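Local coordinates for protein peptide synthetase, module 7 (Actinoplanes teichomyceticus, PDB 4TX3) that is a condensation-like domain (X-domain) of a glycopeptide-antibiotic peptide synthetase, probably recruiting the cytochrome P450 enzymes that crosslink the carrier-bound peptide, at residues 286-291 and 304-309; 20-25 and 341-346; 44-49 and 134-139; 91-96 and 125-130. One frame throughout, in Å; residues are numbered along the deposited sequence.

Contacts 1 and 2 meet near the middle of the chain, and contacts 3 and 4 share one sheet of the N-terminal half. The centres of contacts 1 and 2 lie about 12 Å apart, and Pro307 of the first packs on Phe342 and Glu343 of the second. Contacts 3 and 4, about 10 Å centre to centre, are joined by backbone bonds between strands 123-129 and 134-142. The centres of contacts 1 and 3 are about 30 Å apart. Contact 1 reaches, through the salt bridge Arg290-Asp147, the degenerate counterpart (His-Arg-x-x-x-Asp-Asp) of the HHxxxDG motif of condensation domains, whose aspartate probably corresponds to Asp147; ordinary condensation activity is not implied.

Contact 1. Residues 286-291 and 304-309; sequences TTLPRD and FARPFP
Arg290 lays its guanidinium obliquely across the Phe304 ring, so that CD2 of Phe304 stands over the centre of one guanidinium face, 3.5 Å from CZ of Arg290. The two planes are 52° apart, so this is not a flat stack. With CG between the backbone N and the carbonyl carbon (chi1 60°), a bend at chi3 brings the guanidinium against CD2 of the ring. Beyond it, NH2 salt-bridges Asp147, while NH1 donates to the carbonyls of Leu297 and Met300.

The second arginine works on the backbone. Arg306 NE donates to Pro289 O at 3.0 Å, with that oxygen in the guanidinium plane but the donor above the carbonyl plane. Arg306 NH2 adds a weak bond to the same oxygen, and a water accepts a hydrogen bond from Arg306 NH2 and donates one to Pro289 O, 2.7 Å away. Leu288 CB packs against Arg306 CG.

Further along, strands 286-288 and 306-309 pair antiparallel: Leu288 and Arg306 exchange two backbone bonds, and Arg306 N reaches Leu288 O at 2.8 Å. Thr286 CG2 touches the edge of the Phe308 ring, 3.6 Å from its CD2. One arginine thus pins the turn after strand 281-288 to its partner strand, while the other ties that turn to Asp147, in the region that matches the condensation-domain motif.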
loop_
_atom_site.group_PDB
_atom_site.type_symbol
_atom_site.label_atom_id
_atom_site.label_comp_id
_atom_site.label_asym_id
_atom_site.label_seq_id
_atom_site.Cartn_x
_atom_site.Cartn_y
_atom_site.Cartn_z
ATOM N N THR B 286 14.234 15.282 -11.459
ATOM C CA THR B 286 13.126 14.400 -11.155
ATOM C C THR B 286 12.669 14.635 -9.716
ATOM O O THR B 286 13.424 15.166 -8.901
ATOM C CB THR B 286 13.509 12.913 -11.351
ATOM O OG1 THR B 286 12.319 12.126 -11.491
ATOM C CG2 THR B 286 14.323 12.401 -10.171
ATOM N N THR B 287 11.429 14.254 -9.415
ATOM C CA THR B 287 10.914 14.392 -8.066
ATOM C C THR B 287 10.766 13.019 -7.410
ATOM O O THR B 287 9.995 12.180 -7.858
ATOM C CB THR B 287 9.582 15.138 -8.052
ATOM O OG1 THR B 287 9.775 16.429 -8.634
ATOM C CG2 THR B 287 9.076 15.325 -6.625
ATOM N N LEU B 288 11.544 12.799 -6.356
ATOM C CA LEU B 288 11.471 11.582 -5.572
ATOM C C LEU B 288 10.404 11.714 -4.492
ATOM O O LEU B 288 10.219 12.807 -3.947
ATOM C CB LEU B 288 12.813 11.289 -4.909
ATOM C CG LEU B 288 14.054 11.243 -5.781
ATOM C CD1 LEU B 288 15.248 10.904 -4.912
ATOM C CD2 LEU B 288 13.848 10.210 -6.857
ATOM N N PRO B 289 9.726 10.597 -4.152
ATOM C CA PRO B 289 8.825 10.614 -2.997
ATOM C C PRO B 289 9.646 10.596 -1.716
ATOM O O PRO B 289 10.866 10.409 -1.798
ATOM C CB PRO B 289 8.046 9.315 -3.145
ATOM C CG PRO B 289 9.091 8.376 -3.683
ATOM C CD PRO B 289 9.902 9.226 -4.668
ATOM N N ARG B 290 8.989 10.773 -0.571
ATOM C CA ARG B 290 9.621 10.622 0.726
ATOM C C ARG B 290 10.429 9.324 0.804
ATOM O O ARG B 290 10.080 8.321 0.192
ATOM C CB ARG B 290 8.563 10.657 1.828
ATOM C CG ARG B 290 7.513 9.572 1.714
ATOM C CD ARG B 290 6.306 9.849 2.622
ATOM N NE ARG B 290 5.366 10.792 2.016
ATOM C CZ ARG B 290 4.278 11.268 2.618
ATOM N NH1 ARG B 290 3.973 10.896 3.859
ATOM N NH2 ARG B 290 3.499 12.129 1.981
ATOM N N ASP B 291 11.521 9.366 1.550
ATOM C CA ASP B 291 12.335 8.195 1.816
ATOM C C ASP B 291 11.516 7.070 2.489
ATOM O O ASP B 291 11.082 7.193 3.629
ATOM C CB ASP B 291 13.524 8.634 2.669
ATOM C CG ASP B 291 14.452 7.498 3.034
ATOM O OD1 ASP B 291 14.262 6.356 2.563
ATOM O OD2 ASP B 291 15.395 7.770 3.804
ATOM N N PHE B 304 6.823 16.477 1.440
ATOM C CA PHE B 304 7.941 15.555 1.558
ATOM C C PHE B 304 8.643 15.233 0.246
ATOM O O PHE B 304 9.759 14.725 0.266
ATOM C CB PHE B 304 7.478 14.234 2.179
ATOM C CG PHE B 304 7.084 14.351 3.609
ATOM C CD1 PHE B 304 8.044 14.625 4.588
ATOM C CD2 PHE B 304 5.758 14.169 3.989
ATOM C CE1 PHE B 304 7.685 14.733 5.908
ATOM C CE2 PHE B 304 5.385 14.276 5.326
ATOM C CZ PHE B 304 6.347 14.555 6.286
ATOM N N ALA B 305 8.001 15.470 -0.889
ATOM C CA ALA B 305 8.615 15.024 -2.130
ATOM C C ALA B 305 9.806 15.930 -2.436
ATOM O O ALA B 305 9.735 17.136 -2.216
ATOM C CB ALA B 305 7.593 15.004 -3.289
ATOM N N ARG B 306 10.898 15.348 -2.923
ATOM C CA ARG B 306 12.182 16.069 -3.028
ATOM C C ARG B 306 12.756 16.098 -4.432
ATOM O O ARG B 306 13.015 15.036 -5.024
ATOM C CB ARG B 306 13.192 15.415 -2.108
ATOM C CG ARG B 306 12.920 13.954 -2.023
ATOM C CD ARG B 306 13.483 13.331 -0.801
ATOM N NE ARG B 306 13.263 11.908 -0.891
ATOM C CZ ARG B 306 14.188 11.011 -0.599
ATOM N NH1 ARG B 306 15.393 11.420 -0.210
ATOM N NH2 ARG B 306 13.915 9.712 -0.729
ATOM N N PRO B 307 12.959 17.312 -4.973
ATOM C CA PRO B 307 13.629 17.494 -6.267
ATOM C C PRO B 307 15.032 16.913 -6.224
ATOM O O PRO B 307 15.674 16.900 -5.177
ATOM C CB PRO B 307 13.665 19.013 -6.445
ATOM C CG PRO B 307 12.565 19.524 -5.568
ATOM C CD PRO B 307 12.549 18.593 -4.382
ATOM N N PHE B 308 15.482 16.422 -7.367
ATOM C CA PHE B 308 16.698 15.637 -7.479
ATOM C C PHE B 308 17.249 15.825 -8.904
ATOM O O PHE B 308 16.766 15.200 -9.862
ATOM C CB PHE B 308 16.403 14.163 -7.172
ATOM C CG PHE B 308 17.562 13.235 -7.429
ATOM C CD1 PHE B 308 18.799 13.466 -6.836
ATOM C CD2 PHE B 308 17.414 12.131 -8.265
ATOM C CE1 PHE B 308 19.881 12.612 -7.068
ATOM C CE2 PHE B 308 18.485 11.269 -8.513
ATOM C CZ PHE B 308 19.728 11.514 -7.913
ATOM N N PRO B 309 18.236 16.724 -9.049
ATOM C CA PRO B 309 18.834 17.089 -10.335
ATOM C C PRO B 309 20.023 16.218 -10.665
ATOM O O PRO B 309 20.867 16.010 -9.803
ATOM C CB PRO B 309 19.275 18.530 -10.105
ATOM C CG PRO B 309 19.661 18.527 -8.657
ATOM C CD PRO B 309 18.698 17.604 -7.968
HETATM O O HOH W 1 12.480 8.309 -2.379
#

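Contact 2. Residues 20-25 and 341-346; sequences TARQLR and PFEKIP
Arg22 grips the carboxylate of Glu343 side-on with two nitrogens, one to each oxygen. NE donates to OE2 of Glu343 at 2.6 Å, an N-H...O angle of 158°, and the oxygen lies in the guanidinium plane, although NE itself comes from above the carboxylate plane. The second bond, from Arg22 NH2 to the syn lone pair of Glu343 OE1, is longer at 3.2 Å. The two flat groups are turned 53° from each other, so the pair is twisted rather than coplanar. Glu343 bends at chi2 (77°), which turns its carboxylate toward the first turn of helix 21-28, with CD of Glu343 near CA of Arg22; its CG rests against CD of Arg25 at 3.8 Å. Beside the salt bridge, CB of Ala21 packs on CB of Pro341, 3.6 Å away.

Arg22 NH1 donates to Pro303 O. A leucine in place of Arg22 would probably leave the Glu343 carboxylate without its charged mate and Pro303 O without this donor. The start of helix 21-28 is closed by a capping box: Thr20 OG1 accepts from Gln23 N at 3.1 Å, and Gln23 OE1 accepts from Thr20 N in return.

Around the pair, Glu187 of helix 180-191 accepts from Ala21 N and touches Pro341. Arg306 and Pro307 of strand 306-313 pack on Arg22, and Pro307 also on Glu343. Helix 21-28 thus meets helix 180-191, that strand and the segment leading into helix 345-348.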
loop_
_atom_site.group_PDB
_atom_site.type_symbol
_atom_site.label_atom_id
_atom_site.label_comp_id
_atom_site.label_asym_id
_atom_site.label_seq_id
_atom_site.Cartn_x
_atom_site.Cartn_y
_atom_site.Cartn_z
ATOM N N THR B 20 10.536 24.121 6.692
ATOM C CA THR B 20 11.576 23.400 5.958
ATOM C C THR B 20 12.068 24.291 4.832
ATOM O O THR B 20 11.442 25.304 4.519
ATOM C CB THR B 20 11.101 22.076 5.344
ATOM O OG1 THR B 20 10.103 22.348 4.348
ATOM C CG2 THR B 20 10.566 21.113 6.410
ATOM N N ALA B 21 13.181 23.900 4.218
ATOM C CA ALA B 21 13.718 24.626 3.074
ATOM C C ALA B 21 12.718 24.648 1.920
ATOM O O ALA B 21 12.563 25.666 1.259
ATOM C CB ALA B 21 15.054 24.015 2.627
ATOM N N ARG B 22 12.024 23.532 1.696
ATOM C CA ARG B 22 11.013 23.464 0.644
ATOM C C ARG B 22 9.860 24.436 0.918
ATOM O O ARG B 22 9.405 25.127 0.006
ATOM C CB ARG B 22 10.486 22.035 0.490
ATOM C CG ARG B 22 9.582 21.805 -0.737
ATOM C CD ARG B 22 9.796 20.428 -1.357
ATOM N NE ARG B 22 11.211 20.080 -1.293
ATOM C CZ ARG B 22 11.707 19.101 -0.543
ATOM N NH1 ARG B 22 10.894 18.329 0.173
ATOM N NH2 ARG B 22 13.016 18.886 -0.519
ATOM N N GLN B 23 9.406 24.507 2.170
ATOM C CA GLN B 23 8.325 25.428 2.550
ATOM C C GLN B 23 8.709 26.910 2.374
ATOM O O GLN B 23 7.925 27.719 1.853
ATOM C CB GLN B 23 7.911 25.197 4.005
ATOM C CG GLN B 23 7.218 23.876 4.293
ATOM C CD GLN B 23 6.884 23.725 5.775
ATOM O OE1 GLN B 23 7.748 23.893 6.634
ATOM N NE2 GLN B 23 5.622 23.424 6.076
ATOM N N LEU B 24 9.910 27.259 2.837
ATOM C CA LEU B 24 10.411 28.622 2.736
ATOM C C LEU B 24 10.475 29.092 1.281
ATOM O O LEU B 24 10.207 30.261 0.995
ATOM C CB LEU B 24 11.790 28.733 3.385
ATOM C CG LEU B 24 12.435 30.125 3.395
ATOM C CD1 LEU B 24 11.564 31.102 4.137
ATOM C CD2 LEU B 24 13.842 30.072 3.997
ATOM N N ARG B 25 10.818 28.192 0.359
ATOM C CA ARG B 25 10.830 28.577 -1.045
ATOM C C ARG B 25 9.408 28.777 -1.547
ATOM O O ARG B 25 9.122 29.746 -2.246
ATOM C CB ARG B 25 11.539 27.548 -1.912
ATOM C CG ARG B 25 11.583 27.982 -3.376
ATOM C CD ARG B 25 12.480 27.097 -4.218
ATOM N NE ARG B 25 12.082 27.187 -5.613
ATOM C CZ ARG B 25 12.608 28.045 -6.478
ATOM N NH1 ARG B 25 13.580 28.878 -6.087
ATOM N NH2 ARG B 25 12.164 28.056 -7.736
ATOM N N PRO B 341 18.408 19.622 1.245
ATOM C CA PRO B 341 17.238 19.930 0.425
ATOM C C PRO B 341 17.692 20.544 -0.883
ATOM O O PRO B 341 18.647 21.327 -0.905
ATOM C CB PRO B 341 16.448 20.939 1.272
ATOM C CG PRO B 341 17.025 20.841 2.635
ATOM C CD PRO B 341 18.456 20.423 2.473
ATOM N N PHE B 342 17.022 20.167 -1.962
ATOM C CA PHE B 342 17.254 20.783 -3.256
ATOM C C PHE B 342 17.196 22.314 -3.215
ATOM O O PHE B 342 17.952 22.988 -3.909
ATOM C CB PHE B 342 16.233 20.270 -4.263
ATOM C CG PHE B 342 16.159 21.096 -5.501
ATOM C CD1 PHE B 342 17.115 20.946 -6.500
ATOM C CD2 PHE B 342 15.155 22.044 -5.662
ATOM C CE1 PHE B 342 17.070 21.713 -7.640
ATOM C CE2 PHE B 342 15.104 22.803 -6.800
ATOM C CZ PHE B 342 16.065 22.639 -7.797
ATOM N N GLU B 343 16.281 22.848 -2.410
ATOM C CA GLU B 343 15.971 24.274 -2.403
ATOM C C GLU B 343 17.115 25.089 -1.793
ATOM O O GLU B 343 17.158 26.316 -1.886
ATOM C CB GLU B 343 14.666 24.522 -1.641
ATOM C CG GLU B 343 13.415 23.929 -2.308
ATOM C CD GLU B 343 13.260 22.406 -2.136
ATOM O OE1 GLU B 343 14.009 21.799 -1.340
ATOM O OE2 GLU B 343 12.379 21.806 -2.801
ATOM N N LYS B 344 18.047 24.377 -1.182
ATOM C CA LYS B 344 19.191 24.976 -0.528
ATOM C C LYS B 344 20.327 25.152 -1.535
ATOM O O LYS B 344 21.258 25.937 -1.328
ATOM C CB LYS B 344 19.620 24.089 0.642
ATOM C CG LYS B 344 20.493 24.755 1.641
ATOM C CD LYS B 344 19.726 25.771 2.455
ATOM C CE LYS B 344 20.603 26.282 3.609
ATOM N NZ LYS B 344 22.062 25.984 3.408
ATOM N N ILE B 345 20.226 24.411 -2.636
ATOM C CA ILE B 345 21.287 24.335 -3.631
ATOM C C ILE B 345 21.494 25.610 -4.463
ATOM O O ILE B 345 22.639 25.937 -4.763
ATOM C CB ILE B 345 21.048 23.152 -4.564
ATOM C CG1 ILE B 345 21.426 21.855 -3.846
ATOM C CG2 ILE B 345 21.846 23.301 -5.856
ATOM C CD1 ILE B 345 21.031 20.618 -4.592
ATOM N N PRO B 346 20.413 26.335 -4.837
ATOM C CA PRO B 346 20.685 27.631 -5.492
ATOM C C PRO B 346 21.657 28.546 -4.724
ATOM O O PRO B 346 22.562 29.063 -5.359
ATOM C CB PRO B 346 19.292 28.260 -5.596
ATOM C CG PRO B 346 18.401 27.053 -5.828
ATOM C CD PRO B 346 18.986 25.962 -4.946
#

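Contact 3. Residues 44-49 and 134-139; sequences ALRLRG and EHVLSV
Arg46 NH1 donates to Glu134 OE2 at 2.8 Å, a salt bridge laid across two antiparallel strands of the sheet in the N-terminal half of this chloramphenicol acetyltransferase-like fold. The nitrogen meets OE2 from above the carboxylate plane, the planes being 63° apart. Arg46 gets there by a bend at chi3 (-70°), and its other nitrogens are taken up by Glu388 and Glu100, so this arginine serves three carboxylates.

Four backbone bonds tie Leu45 to Leu137 and Leu47 to His135; the straightest runs from His135 N to Leu47 O, 174° at the hydrogen. Strand 383-388 lies on the other side of strand 40-49, and 123-129 flanks 134-142.

On the face bearing Arg46 and Val136, CG2 of Val136 sits over the centre of the Arg46 guanidinium, and helix 103-112 covers it through Leu103. On the other face Leu47 CD1 meets Leu137 CB at 4.0 Å, and helix 148-166 packs against Leu45 and Leu137. At the end of the pair a water donates to Leu47 O and to Gly49 O and also bonds to His135 ND1, 2.7 Å away.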
loop_
_atom_site.group_PDB
_atom_site.type_symbol
_atom_site.label_atom_id
_atom_site.label_comp_id
_atom_site.label_asym_id
_atom_site.label_seq_id
_atom_site.Cartn_x
_atom_site.Cartn_y
_atom_site.Cartn_z
ATOM N N ALA B 44 -10.965 16.243 -6.757
ATOM C CA ALA B 44 -12.407 16.248 -6.571
ATOM C C ALA B 44 -12.981 14.816 -6.613
ATOM O O ALA B 44 -12.653 14.039 -7.494
ATOM C CB ALA B 44 -13.061 17.128 -7.628
ATOM N N LEU B 45 -13.834 14.471 -5.655
ATOM C CA LEU B 45 -14.518 13.179 -5.662
ATOM C C LEU B 45 -15.994 13.317 -5.939
ATOM O O LEU B 45 -16.666 14.141 -5.312
ATOM C CB LEU B 45 -14.362 12.463 -4.331
ATOM C CG LEU B 45 -12.940 12.218 -3.892
ATOM C CD1 LEU B 45 -12.980 11.374 -2.645
ATOM C CD2 LEU B 45 -12.151 11.544 -5.006
ATOM N N ARG B 46 -16.504 12.501 -6.858
ATOM C CA ARG B 46 -17.947 12.385 -7.050
ATOM C C ARG B 46 -18.484 11.402 -6.027
ATOM O O ARG B 46 -17.885 10.352 -5.787
ATOM C CB ARG B 46 -18.291 11.934 -8.469
ATOM C CG ARG B 46 -19.793 11.889 -8.738
ATOM C CD ARG B 46 -20.103 11.696 -10.205
ATOM N NE ARG B 46 -19.776 12.877 -10.990
ATOM C CZ ARG B 46 -20.654 13.819 -11.320
ATOM N NH1 ARG B 46 -21.919 13.710 -10.933
ATOM N NH2 ARG B 46 -20.269 14.867 -12.043
ATOM N N LEU B 47 -19.601 11.754 -5.407
ATOM C CA LEU B 47 -20.171 10.935 -4.345
ATOM C C LEU B 47 -21.651 10.653 -4.645
ATOM O O LEU B 47 -22.476 11.577 -4.677
ATOM C CB LEU B 47 -20.001 11.640 -2.987
ATOM C CG LEU B 47 -18.629 12.253 -2.624
ATOM C CD1 LEU B 47 -18.717 13.147 -1.378
ATOM C CD2 LEU B 47 -17.559 11.186 -2.430
ATOM N N ARG B 48 -21.980 9.382 -4.880
ATOM C CA ARG B 48 -23.347 8.980 -5.231
ATOM C C ARG B 48 -23.971 8.137 -4.131
ATOM O O ARG B 48 -23.464 7.058 -3.799
ATOM C CB ARG B 48 -23.359 8.203 -6.543
ATOM C CG ARG B 48 -22.672 8.924 -7.689
ATOM C CD ARG B 48 -22.448 8.001 -8.878
ATOM N NE ARG B 48 -21.388 7.016 -8.645
ATOM C CZ ARG B 48 -21.261 5.872 -9.319
ATOM N NH1 ARG B 48 -22.140 5.555 -10.271
ATOM N NH2 ARG B 48 -20.258 5.039 -9.037
ATOM N N GLY B 49 -25.070 8.622 -3.564
ATOM C CA GLY B 49 -25.683 7.948 -2.437
ATOM C C GLY B 49 -26.108 8.936 -1.371
ATOM O O GLY B 49 -26.050 10.147 -1.580
ATOM N N GLU B 134 -26.426 12.963 -5.262
ATOM C CA GLU B 134 -25.244 13.178 -6.093
ATOM C C GLU B 134 -24.515 14.442 -5.657
ATOM O O GLU B 134 -25.036 15.550 -5.793
ATOM C CB GLU B 134 -25.626 13.284 -7.568
ATOM C CG GLU B 134 -24.449 13.209 -8.517
ATOM C CD GLU B 134 -24.465 11.947 -9.366
ATOM O OE1 GLU B 134 -25.553 11.343 -9.507
ATOM O OE2 GLU B 134 -23.398 11.554 -9.891
ATOM N N HIS B 135 -23.315 14.277 -5.121
ATOM C CA HIS B 135 -22.500 15.421 -4.728
ATOM C C HIS B 135 -21.095 15.306 -5.293
ATOM O O HIS B 135 -20.635 14.215 -5.655
ATOM C CB HIS B 135 -22.414 15.553 -3.203
ATOM C CG HIS B 135 -23.728 15.790 -2.531
ATOM N ND1 HIS B 135 -24.664 14.792 -2.349
ATOM C CD2 HIS B 135 -24.253 16.909 -1.974
ATOM C CE1 HIS B 135 -25.715 15.288 -1.717
ATOM N NE2 HIS B 135 -25.488 16.570 -1.473
ATOM N N VAL B 136 -20.414 16.443 -5.362
ATOM C CA VAL B 136 -18.991 16.446 -5.646
ATOM C C VAL B 136 -18.236 17.194 -4.545
ATOM O O VAL B 136 -18.539 18.347 -4.218
ATOM C CB VAL B 136 -18.710 17.052 -7.008
ATOM C CG1 VAL B 136 -17.256 17.435 -7.125
ATOM C CG2 VAL B 136 -19.094 16.059 -8.093
ATOM N N LEU B 137 -17.273 16.510 -3.940
ATOM C CA LEU B 137 -16.403 17.145 -2.958
ATOM C C LEU B 137 -15.114 17.623 -3.630
ATOM O O LEU B 137 -14.432 16.864 -4.307
ATOM C CB LEU B 137 -16.084 16.189 -1.803
ATOM C CG LEU B 137 -15.154 16.835 -0.777
ATOM C CD1 LEU B 137 -15.815 18.081 -0.178
ATOM C CD2 LEU B 137 -14.728 15.848 0.299
ATOM N N SER B 138 -14.805 18.897 -3.453
ATOM C CA SER B 138 -13.603 19.487 -4.023
ATOM C C SER B 138 -12.610 19.870 -2.911
ATOM O O SER B 138 -12.952 20.635 -1.992
ATOM C CB SER B 138 -13.980 20.706 -4.863
ATOM O OG SER B 138 -12.843 21.442 -5.241
ATOM N N VAL B 139 -11.395 19.318 -2.989
ATOM C CA VAL B 139 -10.325 19.644 -2.044
ATOM C C VAL B 139 -9.089 20.220 -2.730
ATOM O O VAL B 139 -8.574 19.651 -3.690
ATOM C CB VAL B 139 -9.910 18.410 -1.226
ATOM C CG1 VAL B 139 -8.672 18.714 -0.365
ATOM C CG2 VAL B 139 -11.070 17.964 -0.352
HETATM O O HOH W 2 -24.057 12.191 -2.368
#

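Contact 4. Residues 91-96 and 125-130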
loop_
_atom_site.group_PDB
_atom_site.type_symbol
_atom_site.label_atom_id
_atom_site.label_comp_id
_atom_site.label_asym_id
_atom_site.label_seq_id
_atom_site.Cartn_x
_atom_site.Cartn_y
_atom_site.Cartn_z
ATOM N N VAL B 91 -13.854 24.388 9.633
ATOM C CA VAL B 91 -14.471 23.868 8.423
ATOM C C VAL B 91 -15.946 24.184 8.445
ATOM O O VAL B 91 -16.645 23.799 9.385
ATOM C CB VAL B 91 -14.285 22.345 8.265
ATOM C CG1 VAL B 91 -15.015 21.855 7.016
ATOM C CG2 VAL B 91 -12.812 21.981 8.199
ATOM N N ARG B 92 -16.418 24.901 7.429
ATOM C CA ARG B 92 -17.855 25.054 7.236
ATOM C C ARG B 92 -18.231 24.559 5.846
ATOM O O ARG B 92 -17.692 25.019 4.844
ATOM C CB ARG B 92 -18.284 26.500 7.438
ATOM C CG ARG B 92 -19.778 26.645 7.574
ATOM C CD ARG B 92 -20.150 28.031 8.057
ATOM N NE ARG B 92 -21.471 28.035 8.677
ATOM C CZ ARG B 92 -22.032 29.107 9.227
ATOM N NH1 ARG B 92 -21.382 30.265 9.235
ATOM N NH2 ARG B 92 -23.239 29.022 9.774
ATOM N N LEU B 93 -19.147 23.603 5.779
ATOM C CA LEU B 93 -19.356 22.904 4.518
ATOM C C LEU B 93 -20.795 23.004 4.022
ATOM O O LEU B 93 -21.452 21.997 3.761
ATOM C CB LEU B 93 -18.950 21.435 4.657
ATOM C CG LEU B 93 -18.666 20.738 3.330
ATOM C CD1 LEU B 93 -17.417 21.303 2.661
ATOM C CD2 LEU B 93 -18.563 19.234 3.525
ATOM N N THR B 94 -21.280 24.228 3.880
ATOM C CA THR B 94 -22.604 24.443 3.329
ATOM C C THR B 94 -22.584 24.120 1.832
ATOM O O THR B 94 -21.785 24.682 1.081
ATOM C CB THR B 94 -23.067 25.884 3.562
ATOM O OG1 THR B 94 -22.210 26.767 2.839
ATOM C CG2 THR B 94 -22.976 26.235 5.038
ATOM N N PRO B 95 -23.462 23.205 1.397
ATOM C CA PRO B 95 -23.510 22.778 -0.005
ATOM C C PRO B 95 -23.808 23.928 -0.963
ATOM O O PRO B 95 -24.545 24.860 -0.628
ATOM C CB PRO B 95 -24.653 21.752 -0.029
ATOM C CG PRO B 95 -24.841 21.335 1.387
ATOM C CD PRO B 95 -24.494 22.536 2.209
ATOM N N VAL B 96 -23.212 23.843 -2.146
ATOM C CA VAL B 96 -23.375 24.819 -3.212
ATOM C C VAL B 96 -24.125 24.150 -4.353
ATOM O O VAL B 96 -23.612 23.188 -4.927
ATOM C CB VAL B 96 -21.996 25.331 -3.719
ATOM C CG1 VAL B 96 -22.155 26.216 -4.937
ATOM C CG2 VAL B 96 -21.245 26.048 -2.604
ATOM N N CYS B 125 -11.882 23.375 1.115
ATOM C CA CYS B 125 -12.801 22.394 0.580
ATOM C C CYS B 125 -14.125 23.043 0.213
ATOM O O CYS B 125 -14.482 24.086 0.770
ATOM C CB CYS B 125 -13.003 21.251 1.580
ATOM S SG CYS B 125 -13.567 21.735 3.232
ATOM N N GLU B 126 -14.835 22.442 -0.742
ATOM C CA GLU B 126 -16.201 22.858 -1.040
ATOM C C GLU B 126 -17.046 21.656 -1.457
ATOM O O GLU B 126 -16.551 20.680 -2.025
ATOM C CB GLU B 126 -16.225 23.945 -2.129
ATOM C CG GLU B 126 -17.392 24.946 -1.976
ATOM C CD GLU B 126 -17.342 26.123 -2.977
ATOM O OE1 GLU B 126 -16.772 25.966 -4.084
ATOM O OE2 GLU B 126 -17.885 27.213 -2.664
ATOM N N LEU B 127 -18.330 21.715 -1.151
ATOM C CA LEU B 127 -19.213 20.624 -1.507
ATOM C C LEU B 127 -20.271 21.132 -2.475
ATOM O O LEU B 127 -21.030 22.050 -2.160
ATOM C CB LEU B 127 -19.850 20.015 -0.257
ATOM C CG LEU B 127 -20.709 18.774 -0.498
ATOM C CD1 LEU B 127 -19.887 17.628 -1.073
ATOM C CD2 LEU B 127 -21.402 18.351 0.797
ATOM N N PHE B 128 -20.297 20.533 -3.658
ATOM C CA PHE B 128 -21.263 20.891 -4.689
ATOM C C PHE B 128 -22.434 19.905 -4.691
ATOM O O PHE B 128 -22.226 18.687 -4.675
ATOM C CB PHE B 128 -20.576 20.938 -6.060
ATOM C CG PHE B 128 -19.494 21.968 -6.137
ATOM C CD1 PHE B 128 -19.812 23.317 -6.248
ATOM C CD2 PHE B 128 -18.160 21.603 -6.054
ATOM C CE1 PHE B 128 -18.824 24.281 -6.293
ATOM C CE2 PHE B 128 -17.163 22.560 -6.102
ATOM C CZ PHE B 128 -17.498 23.906 -6.221
ATOM N N ALA B 129 -23.660 20.426 -4.682
ATOM C CA ALA B 129 -24.838 19.564 -4.693
ATOM C C ALA B 129 -25.465 19.511 -6.087
ATOM O O ALA B 129 -25.917 20.523 -6.620
ATOM C CB ALA B 129 -25.847 20.029 -3.670
ATOM N N LEU B 130 -25.472 18.318 -6.668
ATOM C CA LEU B 130 -25.998 18.098 -8.008
ATOM C C LEU B 130 -27.437 17.596 -7.971
ATOM O O LEU B 130 -28.265 18.025 -8.768
ATOM C CB LEU B 130 -25.126 17.099 -8.756
ATOM C CG LEU B 130 -23.751 17.590 -9.186
ATOM C CD1 LEU B 130 -22.895 16.384 -9.489
ATOM C CD2 LEU B 130 -23.859 18.502 -10.409
HETATM O O HOH W 3 -19.060 23.740 0.531
#
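Val96 N donates to Leu127 O at 2.8 Å, the donor sitting nearly along the C=O axis, and this is the first link where the loop 91-95 passes into the short edge strand 96-97 beside strand 123-129. The second is Ala129 N to Val96 O, also 2.8 Å, with the nitrogen well above the carbonyl plane; together they bracket Phe128 and make Val96 and Phe128 a parallel pair. Leu127 O also meets CA of Pro95 at 3.4 Å. At Thr94, two residues before Val96, a water bridges the chains, donating to Thr94 O and accepting from Leu127 N.

Val96 and Phe128 point the same way, with CB of Val96 lying 3.9 Å from CD1 of Phe128. CG2 of Val96 rests on the aliphatic part and OE2 of Glu126, whose OE1 is held by Arg110.

Leu93 crosses Leu127 at about a right angle, its CG 3.8 Å from CB of Leu127. With CG opposite the backbone N (chi1 -160°), its CD1 reaches SG of Cys125 at 3.9 Å, and helix 53-66 closes over it with Leu56 and Leu60. An alanine here is likely to leave a gap between Leu127, Cys125 and that helix.

Glu57 and Arg61 of the same helix bond to Leu93 N and Val91 O. Between the two segments themselves, strand pairing at Val96 and apolar packing round Leu93 together hold the segment.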